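PDB 6CT6: lactate dehydrogenase from Eimeria maxima, which probably interconverts pyruvate and lactate using the NADH/NAD+ couple, its active site being occupied here by NADH and the pyruvate analogue oxamate. Local coordinates for residues N124-N129 / E255-D260; D260-F265 / G292-I297; S268-G273 / N279-V284. One frame throughout, in Å; residues are numbered along the deposited sequence.

Contact 1: N124-N129 / E255-D260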
ATOM      1  N   ASN B 124      21.005 -18.761   4.853  1.00 33.69           N
ATOM      2  CA  ASN B 124      21.312 -18.011   6.066  1.00 37.90           C
ATOM      3  C   ASN B 124      20.331 -16.871   6.323  1.00 38.66           C
ATOM      4  O   ASN B 124      20.541 -16.085   7.254  1.00 32.57           O
ATOM      5  CB  ASN B 124      22.736 -17.459   5.995  1.00 37.13           C
ATOM      6  CG  ASN B 124      23.782 -18.554   5.905  1.00 41.05           C
ATOM      7  OD1 ASN B 124      23.630 -19.623   6.496  1.00 44.70           O
ATOM      8  ND2 ASN B 124      24.854 -18.292   5.165  1.00 50.31           N
ATOM      9  N   ALA B 125      19.273 -16.760   5.526  1.00 30.11           N
ATOM     10  CA  ALA B 125      18.308 -15.685   5.688  1.00 30.83           C
ATOM     11  C   ALA B 125      17.380 -15.950   6.871  1.00 30.19           C
ATOM     12  O   ALA B 125      17.176 -17.090   7.301  1.00 30.83           O
ATOM     13  CB  ALA B 125      17.483 -15.513   4.413  1.00 33.64           C
ATOM     14  N   PHE B 126      16.822 -14.864   7.402  1.00 28.61           N
ATOM     15  CA  PHE B 126      15.717 -14.928   8.353  1.00 30.21           C
ATOM     16  C   PHE B 126      14.412 -15.007   7.570  1.00 28.23           C
ATOM     17  O   PHE B 126      14.183 -14.199   6.665  1.00 30.77           O
ATOM     18  CB  PHE B 126      15.737 -13.695   9.259  1.00 27.75           C
ATOM     19  CG  PHE B 126      14.706 -13.720  10.354  1.00 27.89           C
ATOM     20  CD1 PHE B 126      14.825 -14.597  11.420  1.00 30.88           C
ATOM     21  CD2 PHE B 126      13.632 -12.845  10.329  1.00 28.87           C
ATOM     22  CE1 PHE B 126      13.880 -14.612  12.431  1.00 25.32           C
ATOM     23  CE2 PHE B 126      12.686 -12.854  11.338  1.00 27.83           C
ATOM     24  CZ  PHE B 126      12.809 -13.737  12.389  1.00 28.60           C
ATOM     25  N   ILE B 127      13.561 -15.976   7.911  1.00 28.53           N
ATOM     26  CA  ILE B 127      12.386 -16.309   7.109  1.00 26.82           C
ATOM     27  C   ILE B 127      11.122 -16.034   7.912  1.00 27.01           C
ATOM     28  O   ILE B 127      10.977 -16.513   9.043  1.00 32.61           O
ATOM     29  CB  ILE B 127      12.422 -17.775   6.639  1.00 30.79           C
ATOM     30  CG1 ILE B 127      13.670 -18.022   5.794  1.00 30.69           C
ATOM     31  CG2 ILE B 127      11.185 -18.120   5.818  1.00 28.85           C
ATOM     32  CD1 ILE B 127      14.653 -18.937   6.457  1.00 37.25           C
ATOM     33  N   ILE B 128      10.205 -15.276   7.315  1.00 25.04           N
ATOM     34  CA  ILE B 128       8.889 -14.996   7.883  1.00 24.36           C
ATOM     35  C   ILE B 128       7.846 -15.535   6.911  1.00 28.55           C
ATOM     36  O   ILE B 128       7.791 -15.097   5.755  1.00 26.67           O
ATOM     37  CB  ILE B 128       8.667 -13.492   8.113  1.00 23.46           C
ATOM     38  CG1 ILE B 128       9.738 -12.900   9.036  1.00 25.73           C
ATOM     39  CG2 ILE B 128       7.265 -13.245   8.677  1.00 27.29           C
ATOM     40  CD1 ILE B 128       9.815 -11.378   8.967  1.00 28.61           C
ATOM     41  N   ASN B 129       7.006 -16.456   7.372  1.00 29.29           N
ATOM     42  CA  ASN B 129       5.914 -16.955   6.547  1.00 28.37           C
ATOM     43  C   ASN B 129       4.605 -16.277   6.921  1.00 28.30           C
ATOM     44  O   ASN B 129       4.365 -15.962   8.090  1.00 31.92           O
ATOM     45  CB  ASN B 129       5.737 -18.468   6.669  1.00 28.15           C
ATOM     46  CG  ASN B 129       4.639 -18.988   5.760  1.00 30.87           C
ATOM     47  OD1 ASN B 129       4.765 -18.939   4.538  1.00 30.87           O
ATOM     48  ND2 ASN B 129       3.545 -19.463   6.350  1.00 29.06           N
ATOM     49  N   GLU B 255      12.062  -5.753  10.254  1.00 24.04           N
ATOM     50  CA  GLU B 255      12.867  -4.614  10.682  1.00 27.79           C
ATOM     51  C   GLU B 255      13.552  -4.901  12.010  1.00 25.01           C
ATOM     52  O   GLU B 255      14.706  -4.514  12.221  1.00 25.98           O
ATOM     53  CB  GLU B 255      11.984  -3.372  10.791  1.00 26.82           C
ATOM     54  CG  GLU B 255      12.721  -2.106  11.177  1.00 34.17           C
ATOM     55  CD  GLU B 255      11.783  -0.937  11.390  1.00 34.97           C
ATOM     56  OE1 GLU B 255      10.809  -1.090  12.160  1.00 41.96           O
ATOM     57  OE2 GLU B 255      12.010   0.126  10.783  1.00 39.06           O
ATOM     58  N   SER B 256      12.850  -5.580  12.918  1.00 26.34           N
ATOM     59  CA  SER B 256      13.435  -5.929  14.205  1.00 30.55           C
ATOM     60  C   SER B 256      14.644  -6.839  14.026  1.00 26.51           C
ATOM     61  O   SER B 256      15.647  -6.696  14.735  1.00 28.02           O
ATOM     62  CB  SER B 256      12.376  -6.591  15.090  1.00 26.71           C
ATOM     63  OG  SER B 256      12.780  -6.615  16.450  1.00 28.38           O
ATOM     64  N   TYR B 257      14.575  -7.772  13.076  1.00 22.62           N
ATOM     65  CA  TYR B 257      15.728  -8.615  12.777  1.00 24.82           C
ATOM     66  C   TYR B 257      16.859  -7.804  12.158  1.00 27.59           C
ATOM     67  O   TYR B 257      18.024  -7.935  12.555  1.00 29.62           O
ATOM     68  CB  TYR B 257      15.329  -9.751  11.834  1.00 27.21           C
ATOM     69  CG  TYR B 257      16.526 -10.517  11.317  1.00 26.36           C
ATOM     70  CD1 TYR B 257      17.131 -11.495  12.090  1.00 28.33           C
ATOM     71  CD2 TYR B 257      17.067 -10.240  10.071  1.00 24.28           C
ATOM     72  CE1 TYR B 257      18.234 -12.187  11.635  1.00 29.30           C
ATOM     73  CE2 TYR B 257      18.172 -10.928   9.604  1.00 30.87           C
ATOM     74  CZ  TYR B 257      18.750 -11.900  10.394  1.00 27.73           C
ATOM     75  OH  TYR B 257      19.848 -12.590   9.940  1.00 33.47           O
ATOM     76  N   LEU B 258      16.534  -6.962  11.172  1.00 24.90           N
ATOM     77  CA  LEU B 258      17.566  -6.264  10.411  1.00 22.88           C
ATOM     78  C   LEU B 258      18.306  -5.233  11.254  1.00 25.09           C
ATOM     79  O   LEU B 258      19.495  -4.986  11.025  1.00 28.99           O
ATOM     80  CB  LEU B 258      16.943  -5.580   9.195  1.00 24.27           C
ATOM     81  CG  LEU B 258      16.475  -6.486   8.053  1.00 23.95           C
ATOM     82  CD1 LEU B 258      15.680  -5.680   7.034  1.00 24.55           C
ATOM     83  CD2 LEU B 258      17.665  -7.163   7.397  1.00 26.05           C
ATOM     84  N   LYS B 259      17.627  -4.608  12.215  1.00 26.72           N
ATOM     85  CA  LYS B 259      18.216  -3.546  13.020  1.00 28.72           C
ATOM     86  C   LYS B 259      18.458  -3.974  14.462  1.00 27.34           C
ATOM     87  O   LYS B 259      18.824  -3.137  15.293  1.00 26.69           O
ATOM     88  CB  LYS B 259      17.323  -2.302  12.973  1.00 28.42           C
ATOM     89  CG  LYS B 259      17.131  -1.737  11.564  1.00 32.60           C
ATOM     90  CD  LYS B 259      16.153  -0.568  11.543  1.00 36.71           C
ATOM     91  CE  LYS B 259      16.767   0.700  12.121  1.00 49.91           C
ATOM     92  NZ  LYS B 259      17.836   1.261  11.248  1.00 45.75           N
ATOM     93  N   ASP B 260      18.271  -5.257  14.774  1.00 27.67           N
ATOM     94  CA  ASP B 260      18.511  -5.792  16.112  1.00 27.69           C
ATOM     95  C   ASP B 260      17.747  -4.990  17.163  1.00 28.90           C
ATOM     96  O   ASP B 260      18.306  -4.540  18.167  1.00 26.91           O
ATOM     97  CB  ASP B 260      20.006  -5.817  16.426  1.00 31.31           C
ATOM     98  CG  ASP B 260      20.313  -6.537  17.726  1.00 38.24           C
ATOM     99  OD1 ASP B 260      19.611  -7.520  18.053  1.00 30.64           O
ATOM    100  OD2 ASP B 260      21.257  -6.117  18.425  1.00 34.52           O
TER
HETATM  101  O   HOH W   1      20.095 -12.727   7.245  1.00 34.00           O
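Phe126 and Tyr257 both hold CG opposite the backbone N (chi1 -175° and 171°), which sends the phenylalanine out from its strand and the tyrosine out from its helix, the two side chains running alongside each other from opposite ends. Their rings come to lie nearly parallel, the planes 7° apart and the centroids 4.7 Å from each other, an offset stack. The shift is large enough that the centre of the tyrosine ring is taken by the phenylalanine's methylene: CB of Phe126 stands 3.5 Å from the Tyr257 centroid, almost on the ring normal, a CH-pi contact. In return, CD1 of Tyr257 lies over one face of the Phe126 ring, 3.7 Å from CG of Phe126, while CD2 of Phe126 rests 3.8 Å from CB of Tyr257. The phenol end reaches beyond the start of the strand toward the loop that precedes it, where a water is hydrogen-bonded to OH of Tyr257 at 2.7 Å and gives a weak bond to O of Asn124. Cys153 of strand 152-155 packs on Phe126, and Val80 and Met151 touch Tyr257. Behind the tyrosine, helix 244-259 ends in a Schellman motif at Asp260, whose phi is positive. Through this stack the last turn of the helix meets the start of strand 126-129, a parallel strand of the Rossmann-type NAD-binding domain of lactate and malate dehydrogenases.

Contact 2: D260-F265 / G292-I297; sequences DKKRLF and GIEQII
Lys262 meets Glu294 along most of its length, the two side chains roughly perpendicular. From CB of Lys262 the chain runs on extended, with CG and CD each 3.8 Å from OE1 of Glu294. CE lies 3.9 Å from the same oxygen, and a bend at the last torsion (chi4 -60°) turns NZ back to it. There NZ of Lys262 forms a salt bridge with OE1 of Glu294 at 3.0 Å, on the syn lone pair. A second salt bridge joins NZ of Lys262 to OD1 of Asp260 at 2.8 Å, again syn. The ammonium therefore sits between two carboxylates, whose planes are 58° apart, and probably offsets the repulsion between OD1 of Asp260 and OE2 of Glu294, 3.6 Å from each other. Lys291 adds a further positive charge at OE2 of Glu294. This salt-bridge network lies at the edge of the mixed sheet, linking the loop before strand 263-272 to the outermost strand of this chain, 294-296; strand 281-289 runs between these two strands, and Glu294 and Gln295 both face its Ile287 in a classic beta bulge. Farther along, the CD1 methyls of Leu264 and Ile297 are in tight contact at 3.4 Å, while Ile287 packs against Leu264.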
ATOM      1  N   ASP B 260      18.271  -5.257  14.774  1.00 27.67           N
ATOM      2  CA  ASP B 260      18.511  -5.792  16.112  1.00 27.69           C
ATOM      3  C   ASP B 260      17.747  -4.990  17.163  1.00 28.90           C
ATOM      4  O   ASP B 260      18.306  -4.540  18.167  1.00 26.91           O
ATOM      5  CB  ASP B 260      20.006  -5.817  16.426  1.00 31.31           C
ATOM      6  CG  ASP B 260      20.313  -6.537  17.726  1.00 38.24           C
ATOM      7  OD1 ASP B 260      19.611  -7.520  18.053  1.00 30.64           O
ATOM      8  OD2 ASP B 260      21.257  -6.117  18.425  1.00 34.52           O
ATOM      9  N   LYS B 261      16.443  -4.812  16.927  1.00 25.60           N
ATOM     10  CA  LYS B 261      15.626  -4.015  17.837  1.00 29.73           C
ATOM     11  C   LYS B 261      15.243  -4.787  19.094  1.00 31.20           C
ATOM     12  O   LYS B 261      15.020  -4.177  20.146  1.00 28.95           O
ATOM     13  CB  LYS B 261      14.360  -3.535  17.129  1.00 26.94           C
ATOM     14  CG  LYS B 261      14.577  -2.487  16.047  1.00 31.90           C
ATOM     15  CD  LYS B 261      13.246  -2.094  15.412  1.00 32.20           C
ATOM     16  CE  LYS B 261      13.065  -0.584  15.329  1.00 44.84           C
ATOM     17  NZ  LYS B 261      13.035   0.058  16.672  1.00 39.16           N
ATOM     18  N   LYS B 262      15.159  -6.115  19.007  1.00 26.41           N
ATOM     19  CA  LYS B 262      14.723  -6.951  20.126  1.00 28.65           C
ATOM     20  C   LYS B 262      13.319  -6.565  20.588  1.00 26.65           C
ATOM     21  O   LYS B 262      13.013  -6.571  21.781  1.00 28.73           O
ATOM     22  CB  LYS B 262      15.718  -6.881  21.288  1.00 27.30           C
ATOM     23  CG  LYS B 262      17.158  -7.149  20.867  1.00 28.47           C
ATOM     24  CD  LYS B 262      18.118  -7.214  22.048  1.00 32.71           C
ATOM     25  CE  LYS B 262      19.571  -7.266  21.575  1.00 29.46           C
ATOM     26  NZ  LYS B 262      19.860  -8.447  20.706  1.00 32.17           N
ATOM     27  N   ARG B 263      12.453  -6.227  19.637  1.00 28.27           N
ATOM     28  CA  ARG B 263      11.055  -6.003  19.965  1.00 29.72           C
ATOM     29  C   ARG B 263      10.341  -7.334  20.174  1.00 25.41           C
ATOM     30  O   ARG B 263      10.769  -8.385  19.693  1.00 30.12           O
ATOM     31  CB  ARG B 263      10.342  -5.210  18.867  1.00 29.24           C
ATOM     32  CG  ARG B 263      10.420  -3.706  19.036  1.00 32.98           C
ATOM     33  CD  ARG B 263       9.552  -2.991  18.010  1.00 35.00           C
ATOM     34  NE  ARG B 263       8.128  -3.245  18.210  1.00 33.55           N
ATOM     35  CZ  ARG B 263       7.158  -2.627  17.541  1.00 33.35           C
ATOM     36  NH1 ARG B 263       7.459  -1.710  16.631  1.00 35.99           N
ATOM     37  NH2 ARG B 263       5.890  -2.920  17.783  1.00 34.04           N
ATOM     38  N   LEU B 264       9.230  -7.270  20.897  1.00 27.18           N
ATOM     39  CA  LEU B 264       8.437  -8.445  21.224  1.00 31.14           C
ATOM     40  C   LEU B 264       7.268  -8.561  20.253  1.00 26.47           C
ATOM     41  O   LEU B 264       6.507  -7.605  20.070  1.00 28.97           O
ATOM     42  CB  LEU B 264       7.932  -8.362  22.664  1.00 30.91           C
ATOM     43  CG  LEU B 264       7.217  -9.590  23.223  1.00 33.26           C
ATOM     44  CD1 LEU B 264       7.447  -9.668  24.721  1.00 30.81           C
ATOM     45  CD2 LEU B 264       5.729  -9.549  22.915  1.00 29.34           C
ATOM     46  N   PHE B 265       7.131  -9.735  19.639  1.00 25.87           N
ATOM     47  CA  PHE B 265       6.040 -10.033  18.719  1.00 31.97           C
ATOM     48  C   PHE B 265       5.462 -11.395  19.069  1.00 29.92           C
ATOM     49  O   PHE B 265       6.212 -12.365  19.218  1.00 31.10           O
ATOM     50  CB  PHE B 265       6.508 -10.066  17.257  1.00 28.36           C
ATOM     51  CG  PHE B 265       7.147  -8.795  16.773  1.00 27.24           C
ATOM     52  CD1 PHE B 265       6.375  -7.756  16.278  1.00 31.21           C
ATOM     53  CD2 PHE B 265       8.525  -8.659  16.770  1.00 28.94           C
ATOM     54  CE1 PHE B 265       6.970  -6.596  15.814  1.00 31.12           C
ATOM     55  CE2 PHE B 265       9.125  -7.501  16.307  1.00 28.42           C
ATOM     56  CZ  PHE B 265       8.348  -6.471  15.830  1.00 27.31           C
ATOM     57  N   GLY B 292      17.897 -13.594  15.211  1.00 31.93           N
ATOM     58  CA  GLY B 292      16.659 -14.294  14.926  1.00 29.77           C
ATOM     59  C   GLY B 292      15.695 -14.298  16.092  1.00 29.87           C
ATOM     60  O   GLY B 292      15.542 -13.285  16.779  1.00 31.52           O
ATOM     61  N   ILE B 293      15.028 -15.428  16.320  1.00 30.32           N
ATOM     62  CA  ILE B 293      14.163 -15.599  17.487  1.00 29.06           C
ATOM     63  C   ILE B 293      15.089 -15.751  18.692  1.00 31.52           C
ATOM     64  O   ILE B 293      15.615 -16.834  18.947  1.00 32.17           O
ATOM     65  CB  ILE B 293      13.225 -16.801  17.345  1.00 27.79           C
ATOM     66  CG1 ILE B 293      12.504 -16.808  15.988  1.00 34.55           C
ATOM     67  CG2 ILE B 293      12.207 -16.816  18.478  1.00 29.44           C
ATOM     68  CD1 ILE B 293      11.615 -15.605  15.720  1.00 36.32           C
ATOM     69  N   GLU B 294      15.297 -14.665  19.433  1.00 29.15           N
ATOM     70  CA  GLU B 294      16.297 -14.666  20.495  1.00 33.97           C
ATOM     71  C   GLU B 294      15.756 -15.177  21.819  1.00 29.76           C
ATOM     72  O   GLU B 294      16.522 -15.723  22.621  1.00 37.11           O
ATOM     73  CB  GLU B 294      16.865 -13.255  20.673  1.00 33.89           C
ATOM     74  CG  GLU B 294      17.674 -12.800  19.473  1.00 36.11           C
ATOM     75  CD  GLU B 294      18.308 -11.440  19.663  1.00 38.13           C
ATOM     76  OE1 GLU B 294      18.052 -10.797  20.701  1.00 35.81           O
ATOM     77  OE2 GLU B 294      19.069 -11.016  18.768  1.00 34.70           O
ATOM     78  N   GLN B 295      14.459 -15.019  22.064  1.00 30.83           N
ATOM     79  CA  GLN B 295      13.843 -15.501  23.288  1.00 30.96           C
ATOM     80  C   GLN B 295      12.407 -15.893  22.996  1.00 34.45           C
ATOM     81  O   GLN B 295      11.702 -15.192  22.266  1.00 32.84           O
ATOM     82  CB  GLN B 295      13.841 -14.444  24.398  1.00 34.72           C
ATOM     83  CG  GLN B 295      15.190 -13.881  24.774  1.00 34.94           C
ATOM     84  CD  GLN B 295      15.071 -12.876  25.901  1.00 37.06           C
ATOM     85  OE1 GLN B 295      14.389 -13.124  26.895  1.00 35.02           O
ATOM     86  NE2 GLN B 295      15.709 -11.725  25.739  1.00 35.99           N
ATOM     87  N   ILE B 296      11.982 -17.010  23.574  1.00 29.79           N
ATOM     88  CA  ILE B 296      10.578 -17.386  23.628  1.00 32.57           C
ATOM     89  C   ILE B 296      10.119 -17.208  25.066  1.00 32.44           C
ATOM     90  O   ILE B 296      10.704 -17.787  25.989  1.00 34.05           O
ATOM     91  CB  ILE B 296      10.358 -18.828  23.138  1.00 31.30           C
ATOM     92  CG1 ILE B 296      10.697 -18.926  21.649  1.00 40.37           C
ATOM     93  CG2 ILE B 296       8.913 -19.258  23.375  1.00 36.90           C
ATOM     94  CD1 ILE B 296      10.924 -20.335  21.168  1.00 47.89           C
ATOM     95  N   ILE B 297       9.082 -16.405  25.256  1.00 31.89           N
ATOM     96  CA  ILE B 297       8.579 -16.078  26.582  1.00 35.37           C
ATOM     97  C   ILE B 297       7.433 -17.019  26.910  1.00 37.94           C
ATOM     98  O   ILE B 297       6.537 -17.240  26.086  1.00 34.06           O
ATOM     99  CB  ILE B 297       8.136 -14.604  26.657  1.00 34.94           C
ATOM    100  CG1 ILE B 297       9.349 -13.695  26.429  1.00 38.51           C
ATOM    101  CG2 ILE B 297       7.484 -14.311  28.004  1.00 36.41           C
ATOM    102  CD1 ILE B 297       8.999 -12.247  26.198  1.00 48.32           C
TER

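Contact 3: S268-G273 / N279-V284; sequences SCYLNG and NHYLGV
The ring of Tyr270 turns its edge to the face of Tyr281, the planes 69° apart and the centroids 5.5 Å from each other: a T-shaped pair on one face of the sheet. CD1 of Tyr270 approaches CE2 of Tyr281 to 3.8 Å, and CB of Tyr270 lies over the same ring, 3.5 Å from CE1 of Tyr281. A trans first torsion (chi1 178°) carries the Tyr270 ring toward Asn279, whose amide stands at 74° to it. OH of Tyr270 is placed to donate to OD1 of Asn279, but the 2.4 Å separation is implausibly short and the detail of this bond is doubtful. These residues belong to an antiparallel beta hairpin in the C-terminal domain. Cys269 and Leu282 form a hydrogen-bonded pair, linked in both directions, whereas Tyr270 and Tyr281 are a non-hydrogen-bonded pair. Toward the turn, Asn279 and His280 both face Leu271 in a G1 beta bulge: N of Leu271 bonds to O of His280 at 2.9 Å, and the backbone N atoms of Asn279 and His280 return weak bonds to O of Leu271. On the other face, CD1 of Leu271 packs 3.8 Å from CB of Leu282; CD1 of Leu271 also meets CG1 of Val284 tip to tip at 3.9 Å. OG of Ser268 lies 3.4 Å from CB of Tyr281 and hydrogen-bonds to Asp135, while Val138 and Ala139 of helix 134-145 touch the Tyr281 side chain.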
ATOM      1  N   SER B 268       4.368 -17.165  15.288  1.00 29.34           N
ATOM      2  CA  SER B 268       4.350 -18.623  15.248  1.00 30.81           C
ATOM      3  C   SER B 268       5.783 -19.140  15.302  1.00 29.67           C
ATOM      4  O   SER B 268       6.548 -18.974  14.346  1.00 31.50           O
ATOM      5  CB  SER B 268       3.629 -19.107  13.993  1.00 33.45           C
ATOM      6  OG  SER B 268       3.504 -20.518  13.995  1.00 37.11           O
ATOM      7  N   CYS B 269       6.148 -19.764  16.421  1.00 32.75           N
ATOM      8  CA  CYS B 269       7.509 -20.211  16.673  1.00 29.52           C
ATOM      9  C   CYS B 269       7.544 -21.714  16.901  1.00 32.70           C
ATOM     10  O   CYS B 269       6.598 -22.300  17.437  1.00 35.91           O
ATOM     11  CB  CYS B 269       8.106 -19.520  17.907  1.00 33.89           C
ATOM     12  SG  CYS B 269       8.328 -17.748  17.757  1.00 35.58           S
ATOM     13  N   TYR B 270       8.659 -22.329  16.512  1.00 33.44           N
ATOM     14  CA  TYR B 270       8.877 -23.745  16.787  1.00 37.99           C
ATOM     15  C   TYR B 270       9.076 -23.953  18.285  1.00 41.01           C
ATOM     16  O   TYR B 270       9.986 -23.372  18.885  1.00 38.54           O
ATOM     17  CB  TYR B 270      10.088 -24.259  16.016  1.00 39.94           C
ATOM     18  CG  TYR B 270      10.397 -25.709  16.296  1.00 44.95           C
ATOM     19  CD1 TYR B 270       9.755 -26.723  15.599  1.00 47.21           C
ATOM     20  CD2 TYR B 270      11.327 -26.064  17.262  1.00 48.78           C
ATOM     21  CE1 TYR B 270      10.032 -28.053  15.858  1.00 54.67           C
ATOM     22  CE2 TYR B 270      11.612 -27.388  17.529  1.00 51.77           C
ATOM     23  CZ  TYR B 270      10.962 -28.379  16.825  1.00 52.75           C
ATOM     24  OH  TYR B 270      11.248 -29.698  17.093  1.00 60.43           O
ATOM     25  N   LEU B 271       8.232 -24.790  18.884  1.00 39.75           N
ATOM     26  CA  LEU B 271       8.276 -25.079  20.310  1.00 42.13           C
ATOM     27  C   LEU B 271       8.507 -26.567  20.530  1.00 49.00           C
ATOM     28  O   LEU B 271       7.933 -27.404  19.827  1.00 45.28           O
ATOM     29  CB  LEU B 271       6.972 -24.667  20.994  1.00 37.41           C
ATOM     30  CG  LEU B 271       6.523 -23.222  20.803  1.00 40.72           C
ATOM     31  CD1 LEU B 271       5.120 -23.041  21.358  1.00 38.66           C
ATOM     32  CD2 LEU B 271       7.501 -22.270  21.465  1.00 40.65           C
ATOM     33  N   ASN B 272       9.350 -26.896  21.512  1.00 48.92           N
ATOM     34  CA  ASN B 272       9.519 -28.282  21.963  1.00 56.52           C
ATOM     35  C   ASN B 272       9.592 -28.252  23.488  1.00 50.88           C
ATOM     36  O   ASN B 272      10.676 -28.160  24.068  1.00 51.40           O
ATOM     37  CB  ASN B 272      10.750 -28.938  21.350  1.00 63.48           C
ATOM     38  CG  ASN B 272      10.706 -30.450  21.452  1.00 76.05           C
ATOM     39  OD1 ASN B 272       9.995 -31.112  20.695  1.00 67.93           O
ATOM     40  ND2 ASN B 272      11.460 -31.005  22.395  1.00 71.95           N
ATOM     41  N   GLY B 273       8.427 -28.331  24.126  1.00 46.00           N
ATOM     42  CA  GLY B 273       8.333 -28.251  25.569  1.00 51.07           C
ATOM     43  C   GLY B 273       7.452 -27.106  26.018  1.00 50.67           C
ATOM     44  O   GLY B 273       6.478 -27.306  26.750  1.00 51.99           O
ATOM     45  N   ASN B 279       7.235 -30.243  19.346  1.00 46.62           N
ATOM     46  CA  ASN B 279       7.809 -30.306  18.000  1.00 55.49           C
ATOM     47  C   ASN B 279       6.850 -29.762  16.938  1.00 49.98           C
ATOM     48  O   ASN B 279       6.668 -30.361  15.876  1.00 47.16           O
ATOM     49  CB  ASN B 279       8.241 -31.737  17.661  1.00 60.11           C
ATOM     50  CG  ASN B 279       8.844 -31.857  16.270  1.00 79.42           C
ATOM     51  OD1 ASN B 279       9.643 -31.021  15.849  1.00 84.62           O
ATOM     52  ND2 ASN B 279       8.447 -32.895  15.543  1.00 73.25           N
ATOM     53  N   HIS B 280       6.234 -28.616  17.208  1.00 42.94           N
ATOM     54  CA  HIS B 280       5.521 -27.903  16.155  1.00 42.16           C
ATOM     55  C   HIS B 280       5.388 -26.439  16.558  1.00 41.74           C
ATOM     56  O   HIS B 280       5.931 -26.003  17.578  1.00 37.08           O
ATOM     57  CB  HIS B 280       4.168 -28.561  15.843  1.00 43.87           C
ATOM     58  CG  HIS B 280       3.139 -28.429  16.923  1.00 42.98           C
ATOM     59  ND1 HIS B 280       2.389 -27.286  17.106  1.00 40.92           N
ATOM     60  CD2 HIS B 280       2.694 -29.319  17.841  1.00 43.19           C
ATOM     61  CE1 HIS B 280       1.545 -27.469  18.105  1.00 42.06           C
ATOM     62  NE2 HIS B 280       1.711 -28.695  18.571  1.00 43.22           N
ATOM     63  N   TYR B 281       4.683 -25.678  15.727  1.00 36.02           N
ATOM     64  CA  TYR B 281       4.643 -24.227  15.832  1.00 37.57           C
ATOM     65  C   TYR B 281       3.352 -23.758  16.492  1.00 35.50           C
ATOM     66  O   TYR B 281       2.309 -24.411  16.403  1.00 35.53           O
ATOM     67  CB  TYR B 281       4.786 -23.589  14.448  1.00 33.55           C
ATOM     68  CG  TYR B 281       6.131 -23.848  13.809  1.00 34.39           C
ATOM     69  CD1 TYR B 281       7.100 -22.857  13.761  1.00 31.98           C
ATOM     70  CD2 TYR B 281       6.436 -25.089  13.271  1.00 34.53           C
ATOM     71  CE1 TYR B 281       8.333 -23.092  13.185  1.00 33.20           C
ATOM     72  CE2 TYR B 281       7.666 -25.335  12.694  1.00 37.83           C
ATOM     73  CZ  TYR B 281       8.612 -24.333  12.654  1.00 33.15           C
ATOM     74  OH  TYR B 281       9.840 -24.574  12.082  1.00 37.40           O
ATOM     75  N   LEU B 282       3.441 -22.609  17.160  1.00 35.15           N
ATOM     76  CA  LEU B 282       2.296 -22.012  17.833  1.00 33.30           C
ATOM     77  C   LEU B 282       2.584 -20.533  18.054  1.00 32.06           C
ATOM     78  O   LEU B 282       3.732 -20.136  18.263  1.00 32.21           O
ATOM     79  CB  LEU B 282       2.004 -22.710  19.167  1.00 34.95           C
ATOM     80  CG  LEU B 282       0.663 -22.406  19.837  1.00 34.80           C
ATOM     81  CD1 LEU B 282      -0.484 -23.067  19.082  1.00 39.63           C
ATOM     82  CD2 LEU B 282       0.672 -22.852  21.292  1.00 38.87           C
ATOM     83  N   GLY B 283       1.527 -19.728  18.008  1.00 34.07           N
ATOM     84  CA  GLY B 283       1.651 -18.302  18.246  1.00 32.23           C
ATOM     85  C   GLY B 283       1.948 -17.968  19.692  1.00 35.08           C
ATOM     86  O   GLY B 283       1.073 -18.098  20.553  1.00 34.34           O
ATOM     87  N   VAL B 284       3.177 -17.542  19.979  1.00 30.72           N
ATOM     88  CA  VAL B 284       3.587 -17.214  21.340  1.00 34.26           C
ATOM     89  C   VAL B 284       4.433 -15.945  21.321  1.00 32.38           C
ATOM     90  O   VAL B 284       5.029 -15.592  20.296  1.00 30.27           O
ATOM     91  CB  VAL B 284       4.378 -18.363  21.998  1.00 31.63           C
ATOM     92  CG1 VAL B 284       3.518 -19.614  22.090  1.00 35.08           C
ATOM     93  CG2 VAL B 284       5.656 -18.654  21.218  1.00 30.50           C
TER

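Overall arrangement
All three contacts reach the same mixed sheet. Contact 3 is buried and pairs two adjacent strands by backbone bonds, with the two tyrosines on one face and Leu271 and Leu282 among the residues on the other. Contact 2 lies at the surface, where a charge network and one aliphatic pair bridge past strand 281-289; contact 3 lies within the loop that contact 2 closes, both use strand 263-272, and Ile296 packs on Leu271 and Val284. Contact 1, partly buried and chiefly aromatic, joins the two family regions through a tyrosine near the end of a helix stacked on a strand's phenylalanine. It shares Asp260 with contact 2, and Ser256 packs on Phe265 and probably hydrogen-bonds to Lys261 and Arg263.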